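Local coordinates for spindle assembly abnormal protein 6 (Caenorhabditis elegans, PDB 4G79) that serves as the central scaffolding component of centrioles, setting their ninefold symmetry, and is required for centrosome biogenesis and duplication, at residues A[105-110]-A[120-125]. Numbering follows the deposited sequence.
Sequences TEINII and FELFSK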
loop_
_atom_site.group_PDB
_atom_site.type_symbol
_atom_site.label_atom_id
_atom_site.label_comp_id
_atom_site.label_asym_id
_atom_site.label_seq_id
_atom_site.Cartn_x
_atom_site.Cartn_y
_atom_site.Cartn_z
ATOM N N THR A 105 12.087 -2.335 -9.068
ATOM C CA THR A 105 11.129 -3.053 -8.232
ATOM C C THR A 105 11.766 -4.151 -7.373
ATOM O O THR A 105 12.914 -4.532 -7.599
ATOM C CB THR A 105 10.016 -3.668 -9.097
ATOM O OG1 THR A 105 9.013 -4.111 -8.221
ATOM C CG2 THR A 105 10.463 -4.863 -9.922
ATOM N N GLU A 106 10.972 -4.692 -6.419
ATOM C CA GLU A 106 11.375 -5.765 -5.510
ATOM C C GLU A 106 10.296 -6.833 -5.487
ATOM O O GLU A 106 9.113 -6.509 -5.344
ATOM C CB GLU A 106 11.634 -5.248 -4.081
ATOM C CG GLU A 106 12.554 -4.040 -3.973
ATOM C CD GLU A 106 11.800 -2.724 -3.979
ATOM O OE1 GLU A 106 10.984 -2.508 -3.055
ATOM O OE2 GLU A 106 11.978 -1.934 -4.931
ATOM N N ILE A 107 10.702 -8.102 -5.630
ATOM C CA ILE A 107 9.766 -9.222 -5.584
ATOM C C ILE A 107 10.025 -10.085 -4.365
ATOM O O ILE A 107 11.173 -10.499 -4.113
ATOM C CB ILE A 107 9.838 -10.070 -6.895
ATOM C CG1 ILE A 107 9.315 -9.273 -8.125
ATOM C CG2 ILE A 107 9.036 -11.400 -6.767
ATOM C CD1 ILE A 107 9.726 -9.905 -9.434
ATOM N N ASN A 108 8.959 -10.431 -3.647
ATOM C CA ASN A 108 9.055 -11.441 -2.581
ATOM C C ASN A 108 8.222 -12.615 -2.972
ATOM O O ASN A 108 7.088 -12.436 -3.439
ATOM C CB ASN A 108 8.565 -10.978 -1.206
ATOM C CG ASN A 108 9.417 -9.997 -0.471
ATOM O OD1 ASN A 108 10.569 -9.747 -0.815
ATOM N ND2 ASN A 108 8.833 -9.406 0.559
ATOM N N ILE A 109 8.755 -13.813 -2.756
ATOM C CA ILE A 109 8.013 -15.058 -2.983
ATOM C C ILE A 109 8.025 -15.784 -1.642
ATOM O O ILE A 109 9.100 -16.010 -1.072
ATOM C CB ILE A 109 8.587 -15.904 -4.155
ATOM C CG1 ILE A 109 8.466 -15.151 -5.506
ATOM C CG2 ILE A 109 7.900 -17.272 -4.231
ATOM C CD1 ILE A 109 9.570 -15.549 -6.501
ATOM N N ILE A 110 6.844 -16.018 -1.078
ATOM C CA ILE A 110 6.739 -16.681 0.211
ATOM C C ILE A 110 6.251 -18.072 -0.110
ATOM O O ILE A 110 5.125 -18.237 -0.562
ATOM C CB ILE A 110 5.839 -15.903 1.205
ATOM C CG1 ILE A 110 6.366 -14.464 1.432
ATOM C CG2 ILE A 110 5.682 -16.645 2.529
ATOM C CD1 ILE A 110 5.451 -13.483 1.016
ATOM N N PHE A 120 3.266 -14.445 -4.538
ATOM C CA PHE A 120 4.140 -13.614 -5.338
ATOM C C PHE A 120 3.762 -12.175 -4.956
ATOM O O PHE A 120 2.599 -11.790 -5.126
ATOM C CB PHE A 120 3.929 -13.911 -6.844
ATOM C CG PHE A 120 4.657 -12.985 -7.798
ATOM C CD1 PHE A 120 4.083 -11.789 -8.207
ATOM C CD2 PHE A 120 5.920 -13.315 -8.288
ATOM C CE1 PHE A 120 4.756 -10.939 -9.095
ATOM C CE2 PHE A 120 6.574 -12.482 -9.195
ATOM C CZ PHE A 120 5.997 -11.294 -9.577
ATOM N N GLU A 121 4.710 -11.401 -4.470
ATOM C CA GLU A 121 4.448 -10.027 -4.046
ATOM C C GLU A 121 5.331 -9.079 -4.799
ATOM O O GLU A 121 6.542 -9.278 -4.824
ATOM C CB GLU A 121 4.709 -9.884 -2.542
ATOM C CG GLU A 121 3.960 -10.866 -1.648
ATOM C CD GLU A 121 3.979 -10.501 -0.174
ATOM O OE1 GLU A 121 5.069 -10.182 0.356
ATOM O OE2 GLU A 121 2.902 -10.552 0.460
ATOM N N LEU A 122 4.729 -8.077 -5.446
ATOM C CA LEU A 122 5.462 -7.066 -6.204
ATOM C C LEU A 122 5.447 -5.751 -5.430
ATOM O O LEU A 122 4.382 -5.333 -4.996
ATOM C CB LEU A 122 4.835 -6.891 -7.611
ATOM C CG LEU A 122 5.564 -5.905 -8.539
ATOM C CD1 LEU A 122 7.016 -6.330 -8.761
ATOM C CD2 LEU A 122 4.848 -5.835 -9.868
ATOM N N PHE A 123 6.614 -5.082 -5.302
ATOM C CA PHE A 123 6.742 -3.821 -4.566
ATOM C C PHE A 123 7.416 -2.799 -5.367
ATOM O O PHE A 123 8.157 -3.140 -6.271
ATOM C CB PHE A 123 7.579 -4.002 -3.273
ATOM C CG PHE A 123 7.039 -4.982 -2.264
ATOM C CD1 PHE A 123 7.273 -6.352 -2.404
ATOM C CD2 PHE A 123 6.350 -4.539 -1.140
ATOM C CE1 PHE A 123 6.806 -7.256 -1.450
ATOM C CE2 PHE A 123 5.866 -5.447 -0.193
ATOM C CZ PHE A 123 6.114 -6.797 -0.348
ATOM N N SER A 124 7.203 -1.535 -5.015
ATOM C CA SER A 124 7.951 -0.410 -5.572
ATOM C C SER A 124 8.230 0.536 -4.384
ATOM O O SER A 124 7.386 1.363 -4.036
ATOM C CB SER A 124 7.188 0.244 -6.717
ATOM O OG SER A 124 7.987 1.252 -7.308
ATOM N N LYS A 125 9.358 0.314 -3.680
ATOM C CA LYS A 125 9.698 1.041 -2.449
ATOM C C LYS A 125 9.750 2.525 -2.645
ATOM O O LYS A 125 10.021 3.030 -3.727
ATOM C CB LYS A 125 11.027 0.559 -1.802
ATOM C CG LYS A 125 12.300 0.881 -2.577
ATOM C CD LYS A 125 13.559 0.728 -1.700
ATOM C CE LYS A 125 14.827 1.040 -2.465
ATOM N NZ LYS A 125 14.938 2.480 -2.842
#
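Ile107 and Phe120 meet within the antiparallel β-hairpin formed by strands 106-111 and 117-123 in the globular N-terminal domain of the protein. Both branches of Ile107 take part: CG2, set anti to its own nitrogen, approaches CE2 of Phe120 at 3.6 Å, while CD1, at the end of the CG1 branch, reaches CZ of the same ring. With CG anti to the backbone N (chi1 173°), the Phe120 ring leans diagonally past Ile109, the residue it pairs with, toward Ile107. Beside it, CG1 of Ile107 lies 3.8 Å from CD1 of Leu122, its non-hydrogen-bonded partner. An alanine in place of Ile107 would probably take away the carbons that cover the CE2-CZ side of the ring and one neighbour of Leu122 CD1, opening a gap between them.

The other face carries Glu106, Asn108, Glu121 and Phe123. The amide of Asn108 is tilted 59° from the Phe123 ring, and its ND2 sits 3.6 Å from CE1; OD1 is hydrogen-bonded to a glycerol, probably from the crystallisation liquor. CD1 of Ile110 packs against the carboxylate of Glu121, whose OE2 forms a long, weak ion pair with Lys132.

Further out, strand 7-21 flanks 106-111, and strand 132-140 flanks 117-123. On the buried face, Ile109 reaches Val36 and Phe120 touches Leu38, both of strand 29-44; Phe120 also meets Leu138, and Leu122 meets Leu100 of helix 92-102.

Two hydrogen-bonded pairs hold the register that positions these side chains. Asn108 and Glu121 exchange both backbone bonds, the one from Glu121 N to Asn108 O measuring 2.8 Å, and Glu106 and Phe123 do likewise. Between them, CA of Ile107 makes a CA-H...O contact with Glu121 O at 3.3 Å.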